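Local coordinates for protein ATP-dependent DNA helicase PIF1 (Candida albicans, PDB 7OTJ) that probably uses ATP hydrolysis to translocate 5'-3' along single-stranded DNA, unwinding duplexes, RNA-DNA hybrids and G-quadruplexes to maintain nuclear and mitochondrial genome stability, at residues A141-V152 with E166-W176. Numbering follows the deposited sequence.
Sequences ACGDFYQLPPVV and EVFFAFESSAW. With ALF (tetrafluoroaluminate ion), chain F; nucleotides of chain C.
Phe145, in the loop that leaves strand 138-143 of the P-loop NTPase sheet, forms an aromatic cluster with Phe171 and Trp176 in the ATPase part of this Pif1 helicase. Phe171 meets Phe145 T-shaped: its edge is turned to one Phe145 face, with CD2 over the ring centre, planes at 88° and centroids 4.7 Å apart. With its CG between backbone N and carbonyl carbon (chi1 55°), the Phe171 ring is directed at Phe145. Phe145 in turn points its own edge at the Trp176 indole, an offset edge-to-face pair at 71°, while Ala141 CB packs 3.8 Å from Trp176 CZ3. Pro149 and Pro150 continue this tight apolar seam, Pro149 CB lying 3.5 Å from Phe169 CE2. Toward solvent the partly exposed Val152 packs on Val167 CG2 and on CG of the exposed, poorly ordered Glu166. No hydrogen bond crosses between 141-152 and 166-176; in 166-176, Ser173 OG, at the N-cap, accepts from Trp176 N. Beyond the packed rings the loop carries Gln147 to the nucleotide site and Val151 to thymidines DT2 and DT3 of chain C. Gln147 NE2 donates to Asp144 OD2 and, at 3.0 Å, to F3 of the tetrafluoroaluminate.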
ATOM      1  N   ALA A 141      -8.827 -13.755  -1.316  1.00 36.86           N
ATOM      2  CA  ALA A 141      -9.041 -12.384  -0.880  1.00 41.17           C
ATOM      3  C   ALA A 141      -8.761 -12.253   0.610  1.00 38.54           C
ATOM      4  O   ALA A 141      -9.141 -13.115   1.407  1.00 40.61           O
ATOM      5  CB  ALA A 141     -10.472 -11.940  -1.179  1.00 36.72           C
ATOM      6  N   CYS A 142      -8.130 -11.147   0.985  1.00 41.47           N
ATOM      7  CA  CYS A 142      -7.691 -10.946   2.357  1.00 41.07           C
ATOM      8  C   CYS A 142      -7.865  -9.480   2.721  1.00 47.46           C
ATOM      9  O   CYS A 142      -7.379  -8.604   2.001  1.00 46.18           O
ATOM     10  CB  CYS A 142      -6.231 -11.379   2.523  1.00 39.54           C
ATOM     11  SG  CYS A 142      -5.503 -10.998   4.118  1.00 43.83           S
ATOM     12  N   GLY A 143      -8.554  -9.211   3.824  1.00 47.14           N
ATOM     13  CA  GLY A 143      -8.706  -7.836   4.261  1.00 44.16           C
ATOM     14  C   GLY A 143      -9.833  -7.699   5.271  1.00 49.57           C
ATOM     15  O   GLY A 143     -10.245  -8.670   5.903  1.00 42.98           O
ATOM     16  N   ASP A 144     -10.321  -6.465   5.391  1.00 44.70           N
ATOM     17  CA  ASP A 144     -11.272  -6.099   6.437  1.00 38.72           C
ATOM     18  C   ASP A 144     -12.153  -4.997   5.872  1.00 41.63           C
ATOM     19  O   ASP A 144     -11.665  -3.893   5.616  1.00 51.79           O
ATOM     20  CB  ASP A 144     -10.537  -5.644   7.700  1.00 37.91           C
ATOM     21  CG  ASP A 144     -11.484  -5.260   8.835  1.00 53.41           C
ATOM     22  OD1 ASP A 144     -12.695  -5.570   8.751  1.00 45.82           O
ATOM     23  OD2 ASP A 144     -11.011  -4.641   9.820  1.00 43.33           O
ATOM     24  N   PHE A 145     -13.434  -5.298   5.640  1.00 37.83           N
ATOM     25  CA  PHE A 145     -14.303  -4.301   5.026  1.00 41.06           C
ATOM     26  C   PHE A 145     -14.719  -3.186   5.988  1.00 47.03           C
ATOM     27  O   PHE A 145     -15.305  -2.197   5.533  1.00 43.40           O
ATOM     28  CB  PHE A 145     -15.538  -4.971   4.413  1.00 39.44           C
ATOM     29  CG  PHE A 145     -15.240  -5.760   3.159  1.00 53.17           C
ATOM     30  CD1 PHE A 145     -14.955  -5.114   1.964  1.00 50.88           C
ATOM     31  CD2 PHE A 145     -15.249  -7.148   3.173  1.00 50.79           C
ATOM     32  CE1 PHE A 145     -14.680  -5.836   0.810  1.00 53.85           C
ATOM     33  CE2 PHE A 145     -14.977  -7.873   2.023  1.00 50.26           C
ATOM     34  CZ  PHE A 145     -14.691  -7.219   0.841  1.00 46.45           C
ATOM     35  N   TYR A 146     -14.428  -3.304   7.290  1.00 43.53           N
ATOM     36  CA  TYR A 146     -14.594  -2.165   8.193  1.00 43.69           C
ATOM     37  C   TYR A 146     -13.494  -1.129   8.012  1.00 49.22           C
ATOM     38  O   TYR A 146     -13.568  -0.051   8.612  1.00 54.37           O
ATOM     39  CB  TYR A 146     -14.630  -2.624   9.659  1.00 43.87           C
ATOM     40  CG  TYR A 146     -15.985  -3.116  10.117  1.00 41.17           C
ATOM     41  CD1 TYR A 146     -17.123  -2.355   9.909  1.00 43.59           C
ATOM     42  CD2 TYR A 146     -16.127  -4.352  10.739  1.00 47.97           C
ATOM     43  CE1 TYR A 146     -18.368  -2.799  10.318  1.00 54.12           C
ATOM     44  CE2 TYR A 146     -17.369  -4.807  11.147  1.00 51.95           C
ATOM     45  CZ  TYR A 146     -18.487  -4.025  10.932  1.00 58.76           C
ATOM     46  OH  TYR A 146     -19.730  -4.462  11.330  1.00 70.27           O
ATOM     47  N   GLN A 147     -12.487  -1.437   7.206  1.00 43.57           N
ATOM     48  CA  GLN A 147     -11.405  -0.528   6.869  1.00 45.42           C
ATOM     49  C   GLN A 147     -11.800   0.241   5.605  1.00 40.74           C
ATOM     50  O   GLN A 147     -12.973   0.270   5.223  1.00 52.21           O
ATOM     51  CB  GLN A 147     -10.092  -1.307   6.779  1.00 45.57           C
ATOM     52  CG  GLN A 147      -9.730  -1.976   8.124  1.00 43.62           C
ATOM     53  CD  GLN A 147      -8.290  -2.458   8.211  1.00 42.56           C
ATOM     54  OE1 GLN A 147      -7.413  -1.968   7.503  1.00 38.53           O
ATOM     55  NE2 GLN A 147      -8.042  -3.419   9.092  1.00 36.23           N
ATOM     56  N   LEU A 148     -10.860   0.963   5.011  1.00 38.27           N
ATOM     57  CA  LEU A 148     -11.215   1.960   4.006  1.00 46.02           C
ATOM     58  C   LEU A 148     -11.959   1.334   2.825  1.00 44.19           C
ATOM     59  O   LEU A 148     -11.553   0.274   2.332  1.00 46.47           O
ATOM     60  CB  LEU A 148      -9.958   2.691   3.537  1.00 42.36           C
ATOM     61  CG  LEU A 148      -9.503   3.709   4.592  1.00 45.62           C
ATOM     62  CD1 LEU A 148      -8.067   4.174   4.393  1.00 39.28           C
ATOM     63  CD2 LEU A 148     -10.456   4.898   4.598  1.00 41.43           C
ATOM     64  N   PRO A 149     -13.052   1.942   2.365  1.00 40.48           N
ATOM     65  CA  PRO A 149     -13.779   1.425   1.202  1.00 48.11           C
ATOM     66  C   PRO A 149     -13.056   1.778  -0.084  1.00 46.96           C
ATOM     67  O   PRO A 149     -12.052   2.505  -0.050  1.00 52.63           O
ATOM     68  CB  PRO A 149     -15.130   2.150   1.300  1.00 49.40           C
ATOM     69  CG  PRO A 149     -14.773   3.463   1.905  1.00 45.12           C
ATOM     70  CD  PRO A 149     -13.701   3.141   2.919  1.00 49.56           C
ATOM     71  N   PRO A 150     -13.506   1.264  -1.231  1.00 50.35           N
ATOM     72  CA  PRO A 150     -12.907   1.686  -2.507  1.00 56.10           C
ATOM     73  C   PRO A 150     -13.016   3.193  -2.697  1.00 43.00           C
ATOM     74  O   PRO A 150     -14.019   3.808  -2.337  1.00 54.18           O
ATOM     75  CB  PRO A 150     -13.731   0.930  -3.558  1.00 42.17           C
ATOM     76  CG  PRO A 150     -14.344  -0.197  -2.833  1.00 42.98           C
ATOM     77  CD  PRO A 150     -14.572   0.266  -1.430  1.00 52.19           C
ATOM     78  N   VAL A 151     -11.996   3.778  -3.310  1.00 43.11           N
ATOM     79  CA  VAL A 151     -11.962   5.222  -3.510  1.00 60.25           C
ATOM     80  C   VAL A 151     -12.920   5.602  -4.632  1.00 64.60           C
ATOM     81  O   VAL A 151     -12.868   5.034  -5.730  1.00 62.14           O
ATOM     82  CB  VAL A 151     -10.531   5.699  -3.801  1.00 62.85           C
ATOM     83  CG1 VAL A 151     -10.532   7.179  -4.162  1.00 48.14           C
ATOM     84  CG2 VAL A 151      -9.635   5.445  -2.586  1.00 46.18           C
ATOM     85  N   VAL A 152     -13.811   6.549  -4.349  1.00 64.95           N
ATOM     86  CA  VAL A 152     -14.745   7.073  -5.337  1.00 80.17           C
ATOM     87  C   VAL A 152     -14.397   8.534  -5.627  1.00 77.62           C
ATOM     88  O   VAL A 152     -13.569   9.146  -4.952  1.00 90.80           O
ATOM     89  CB  VAL A 152     -16.215   6.928  -4.889  1.00 76.20           C
ATOM     90  CG1 VAL A 152     -16.691   5.493  -5.078  1.00 66.96           C
ATOM     91  CG2 VAL A 152     -16.388   7.373  -3.432  1.00 67.41           C
ATOM     92  N   GLU A 166     -22.736   4.945  -5.321  1.00 96.56           N
ATOM     93  CA  GLU A 166     -21.554   4.848  -6.175  1.00 95.44           C
ATOM     94  C   GLU A 166     -20.550   3.840  -5.620  1.00 94.44           C
ATOM     95  O   GLU A 166     -19.901   3.112  -6.385  1.00 85.15           O
ATOM     96  CB  GLU A 166     -20.905   6.225  -6.341  1.00 81.75           C
ATOM     97  CG  GLU A 166     -19.661   6.239  -7.227  1.00 71.77           C
ATOM     98  CD  GLU A 166     -19.973   6.000  -8.695  1.00 88.34           C
ATOM     99  OE1 GLU A 166     -20.678   6.835  -9.300  1.00 97.43           O
ATOM    100  OE2 GLU A 166     -19.513   4.976  -9.245  1.00 95.65           O
ATOM    101  N   VAL A 167     -20.416   3.775  -4.296  1.00 89.31           N
ATOM    102  CA  VAL A 167     -19.463   2.869  -3.660  1.00 81.70           C
ATOM    103  C   VAL A 167     -19.978   1.443  -3.838  1.00 80.60           C
ATOM    104  O   VAL A 167     -21.030   1.076  -3.307  1.00 72.47           O
ATOM    105  CB  VAL A 167     -19.259   3.209  -2.177  1.00 68.19           C
ATOM    106  CG1 VAL A 167     -18.206   2.305  -1.565  1.00 55.78           C
ATOM    107  CG2 VAL A 167     -18.860   4.667  -2.015  1.00 89.89           C
ATOM    108  N   PHE A 168     -19.250   0.650  -4.620  1.00 61.78           N
ATOM    109  CA  PHE A 168     -19.609  -0.728  -4.942  1.00 61.64           C
ATOM    110  C   PHE A 168     -18.567  -1.643  -4.301  1.00 51.64           C
ATOM    111  O   PHE A 168     -17.469  -1.814  -4.837  1.00 46.38           O
ATOM    112  CB  PHE A 168     -19.690  -0.920  -6.453  1.00 63.97           C
ATOM    113  CG  PHE A 168     -20.381  -2.177  -6.865  1.00 54.74           C
ATOM    114  CD1 PHE A 168     -21.697  -2.411  -6.497  1.00 57.08           C
ATOM    115  CD2 PHE A 168     -19.726  -3.123  -7.636  1.00 64.69           C
ATOM    116  CE1 PHE A 168     -22.342  -3.575  -6.881  1.00 58.56           C
ATOM    117  CE2 PHE A 168     -20.366  -4.284  -8.025  1.00 51.16           C
ATOM    118  CZ  PHE A 168     -21.672  -4.510  -7.647  1.00 52.44           C
ATOM    119  N   PHE A 169     -18.890  -2.187  -3.129  1.00 47.64           N
ATOM    120  CA  PHE A 169     -17.924  -3.009  -2.411  1.00 51.01           C
ATOM    121  C   PHE A 169     -17.642  -4.311  -3.162  1.00 48.39           C
ATOM    122  O   PHE A 169     -18.433  -4.774  -3.992  1.00 48.94           O
ATOM    123  CB  PHE A 169     -18.421  -3.313  -0.996  1.00 49.48           C
ATOM    124  CG  PHE A 169     -18.394  -2.130  -0.072  1.00 46.96           C
ATOM    125  CD1 PHE A 169     -19.519  -1.337   0.091  1.00 48.98           C
ATOM    126  CD2 PHE A 169     -17.245  -1.809   0.636  1.00 54.32           C
ATOM    127  CE1 PHE A 169     -19.499  -0.242   0.944  1.00 61.29           C
ATOM    128  CE2 PHE A 169     -17.222  -0.711   1.492  1.00 47.31           C
ATOM    129  CZ  PHE A 169     -18.349   0.069   1.643  1.00 46.80           C
ATOM    130  N   ALA A 170     -16.508  -4.929  -2.823  1.00 44.77           N
ATOM    131  CA  ALA A 170     -16.096  -6.137  -3.528  1.00 44.69           C
ATOM    132  C   ALA A 170     -17.076  -7.276  -3.291  1.00 47.48           C
ATOM    133  O   ALA A 170     -17.360  -8.053  -4.211  1.00 41.90           O
ATOM    134  CB  ALA A 170     -14.689  -6.546  -3.094  1.00 39.37           C
ATOM    135  N   PHE A 171     -17.611  -7.386  -2.069  1.00 41.66           N
ATOM    136  CA  PHE A 171     -18.524  -8.469  -1.724  1.00 42.47           C
ATOM    137  C   PHE A 171     -19.883  -8.358  -2.400  1.00 48.36           C
ATOM    138  O   PHE A 171     -20.705  -9.267  -2.246  1.00 55.01           O
ATOM    139  CB  PHE A 171     -18.709  -8.558  -0.206  1.00 42.83           C
ATOM    140  CG  PHE A 171     -19.174  -7.275   0.446  1.00 46.45           C
ATOM    141  CD1 PHE A 171     -20.510  -6.903   0.417  1.00 48.14           C
ATOM    142  CD2 PHE A 171     -18.276  -6.469   1.130  1.00 46.80           C
ATOM    143  CE1 PHE A 171     -20.936  -5.732   1.037  1.00 57.66           C
ATOM    144  CE2 PHE A 171     -18.694  -5.308   1.752  1.00 52.82           C
ATOM    145  CZ  PHE A 171     -20.023  -4.937   1.707  1.00 50.11           C
ATOM    146  N   GLU A 172     -20.148  -7.270  -3.121  1.00 45.81           N
ATOM    147  CA  GLU A 172     -21.395  -7.125  -3.856  1.00 46.85           C
ATOM    148  C   GLU A 172     -21.282  -7.596  -5.296  1.00 47.09           C
ATOM    149  O   GLU A 172     -22.310  -7.835  -5.938  1.00 51.67           O
ATOM    150  CB  GLU A 172     -21.854  -5.664  -3.861  1.00 47.92           C
ATOM    151  CG  GLU A 172     -21.809  -4.959  -2.516  1.00 54.49           C
ATOM    152  CD  GLU A 172     -22.233  -3.505  -2.624  1.00 52.34           C
ATOM    153  OE1 GLU A 172     -23.419  -3.255  -2.921  1.00 59.94           O
ATOM    154  OE2 GLU A 172     -21.377  -2.615  -2.439  1.00 50.32           O
ATOM    155  N   SER A 173     -20.066  -7.668  -5.831  1.00 45.66           N
ATOM    156  CA  SER A 173     -19.884  -8.010  -7.232  1.00 49.38           C
ATOM    157  C   SER A 173     -20.375  -9.423  -7.523  1.00 53.95           C
ATOM    158  O   SER A 173     -20.306 -10.323  -6.678  1.00 53.01           O
ATOM    159  CB  SER A 173     -18.414  -7.875  -7.631  1.00 46.51           C
ATOM    160  OG  SER A 173     -17.608  -8.863  -7.018  1.00 46.72           O
ATOM    161  N   SER A 174     -20.860  -9.618  -8.749  1.00 50.79           N
ATOM    162  CA  SER A 174     -21.172 -10.969  -9.191  1.00 48.22           C
ATOM    163  C   SER A 174     -19.925 -11.842  -9.178  1.00 51.99           C
ATOM    164  O   SER A 174     -20.007 -13.032  -8.855  1.00 51.27           O
ATOM    165  CB  SER A 174     -21.790 -10.932 -10.589  1.00 49.83           C
ATOM    166  OG  SER A 174     -22.114 -12.234 -11.031  1.00 82.33           O
ATOM    167  N   ALA A 175     -18.758 -11.254  -9.462  1.00 45.37           N
ATOM    168  CA  ALA A 175     -17.511 -12.010  -9.424  1.00 45.91           C
ATOM    169  C   ALA A 175     -17.281 -12.605  -8.044  1.00 53.22           C
ATOM    170  O   ALA A 175     -16.982 -13.797  -7.908  1.00 52.68           O
ATOM    171  CB  ALA A 175     -16.341 -11.113  -9.822  1.00 43.12           C
ATOM    172  N   TRP A 176     -17.426 -11.781  -7.003  1.00 44.94           N
ATOM    173  CA  TRP A 176     -17.230 -12.253  -5.638  1.00 43.63           C
ATOM    174  C   TRP A 176     -18.150 -13.424  -5.319  1.00 43.91           C
ATOM    175  O   TRP A 176     -17.710 -14.445  -4.778  1.00 42.93           O
ATOM    176  CB  TRP A 176     -17.478 -11.101  -4.665  1.00 45.00           C
ATOM    177  CG  TRP A 176     -17.255 -11.423  -3.231  1.00 41.51           C
ATOM    178  CD1 TRP A 176     -18.126 -12.039  -2.380  1.00 42.33           C
ATOM    179  CD2 TRP A 176     -16.088 -11.115  -2.460  1.00 40.80           C
ATOM    180  NE1 TRP A 176     -17.564 -12.148  -1.124  1.00 41.61           N
ATOM    181  CE2 TRP A 176     -16.313 -11.586  -1.151  1.00 40.31           C
ATOM    182  CE3 TRP A 176     -14.870 -10.490  -2.751  1.00 39.21           C
ATOM    183  CZ2 TRP A 176     -15.369 -11.452  -0.143  1.00 39.39           C
ATOM    184  CZ3 TRP A 176     -13.934 -10.357  -1.745  1.00 38.33           C
ATOM    185  CH2 TRP A 176     -14.189 -10.836  -0.459  1.00 42.65           C
TER
HETATM  186 AL   ALF F1002      -4.247  -4.529   8.834  1.00 47.52          AL
HETATM  187  F1  ALF F1002      -3.938  -5.189   7.208  1.00 46.36           F
HETATM  188  F2  ALF F1002      -4.540  -3.866  10.466  1.00 48.45           F
HETATM  189  F3  ALF F1002      -5.801  -5.409   8.843  1.00 39.66           F
HETATM  190  F4  ALF F1002      -2.660  -3.710   8.871  1.00 43.25           F
ATOM    191  P    DT C   3      -3.779   8.815  -1.516  1.00 55.63           P
ATOM    192  OP1  DT C   3      -2.627   8.562  -0.615  1.00 49.90           O
ATOM    193  OP2  DT C   3      -3.769   9.992  -2.417  1.00 56.61           O
ATOM    194  O5'  DT C   3      -4.045   7.511  -2.413  1.00 57.84           O
ATOM    195  C5'  DT C   3      -4.237   6.252  -1.782  1.00 53.60           C
ATOM    196  C4'  DT C   3      -4.847   5.224  -2.731  1.00 54.41           C
ATOM    197  O4'  DT C   3      -6.174   5.636  -3.115  1.00 62.65           O
ATOM    198  C3'  DT C   3      -4.103   5.010  -4.033  1.00 54.98           C
ATOM    199  O3'  DT C   3      -3.104   4.022  -3.854  1.00 47.27           O
ATOM    200  C2'  DT C   3      -5.201   4.519  -4.978  1.00 56.62           C
ATOM    201  C1'  DT C   3      -6.454   5.205  -4.437  1.00 64.12           C
ATOM    202  N1   DT C   3      -6.886   6.389  -5.225  1.00 67.80           N
ATOM    203  C2   DT C   3      -7.810   6.231  -6.227  1.00 66.92           C
ATOM    204  O2   DT C   3      -8.288   5.154  -6.526  1.00 60.18           O
ATOM    205  N3   DT C   3      -8.153   7.390  -6.877  1.00 67.37           N
ATOM    206  C4   DT C   3      -7.674   8.669  -6.617  1.00 68.84           C
ATOM    207  O4   DT C   3      -8.036   9.656  -7.253  1.00 69.44           O
ATOM    208  C5   DT C   3      -6.710   8.760  -5.545  1.00 73.19           C
ATOM    209  C7   DT C   3      -6.116  10.088  -5.170  1.00 65.44           C
ATOM    210  C6   DT C   3      -6.373   7.631  -4.907  1.00 72.19           C
ATOM    211  P    DT C   2      -7.020  14.004  -1.285  1.00 59.82           P
ATOM    212  OP1  DT C   2      -6.402  14.793  -0.196  1.00 71.41           O
ATOM    213  OP2  DT C   2      -6.891  14.441  -2.694  1.00 68.46           O
ATOM    214  O5'  DT C   2      -6.478  12.505  -1.156  1.00 60.58           O
ATOM    215  C5'  DT C   2      -6.345  11.902   0.129  1.00 60.57           C
ATOM    216  C4'  DT C   2      -6.786  10.450   0.103  1.00 51.42           C
ATOM    217  O4'  DT C   2      -8.220  10.395  -0.008  1.00 59.91           O
ATOM    218  C3'  DT C   2      -6.222   9.640  -1.053  1.00 51.83           C
ATOM    219  O3'  DT C   2      -5.093   8.920  -0.602  1.00 49.80           O
ATOM    220  C2'  DT C   2      -7.361   8.695  -1.454  1.00 52.62           C
ATOM    221  C1'  DT C   2      -8.619   9.373  -0.908  1.00 61.82           C
ATOM    222  N1   DT C   2      -9.494   9.987  -1.958  1.00 52.67           N
ATOM    223  C2   DT C   2     -10.850   9.739  -1.931  1.00 61.84           C
ATOM    224  O2   DT C   2     -11.380   9.016  -1.103  1.00 63.43           O
ATOM    225  N3   DT C   2     -11.567  10.357  -2.922  1.00 54.52           N
ATOM    226  C4   DT C   2     -11.076  11.192  -3.908  1.00 56.24           C
ATOM    227  O4   DT C   2     -11.804  11.701  -4.756  1.00 61.04           O
ATOM    228  C5   DT C   2      -9.650  11.422  -3.870  1.00 56.10           C
ATOM    229  C7   DT C   2      -9.005  12.313  -4.891  1.00 61.11           C
ATOM    230  C6   DT C   2      -8.937  10.818  -2.907  1.00 54.35           C
TER
HETATM  231  O   HOH W   1      -5.249  -2.795   7.471  1.00 42.46           O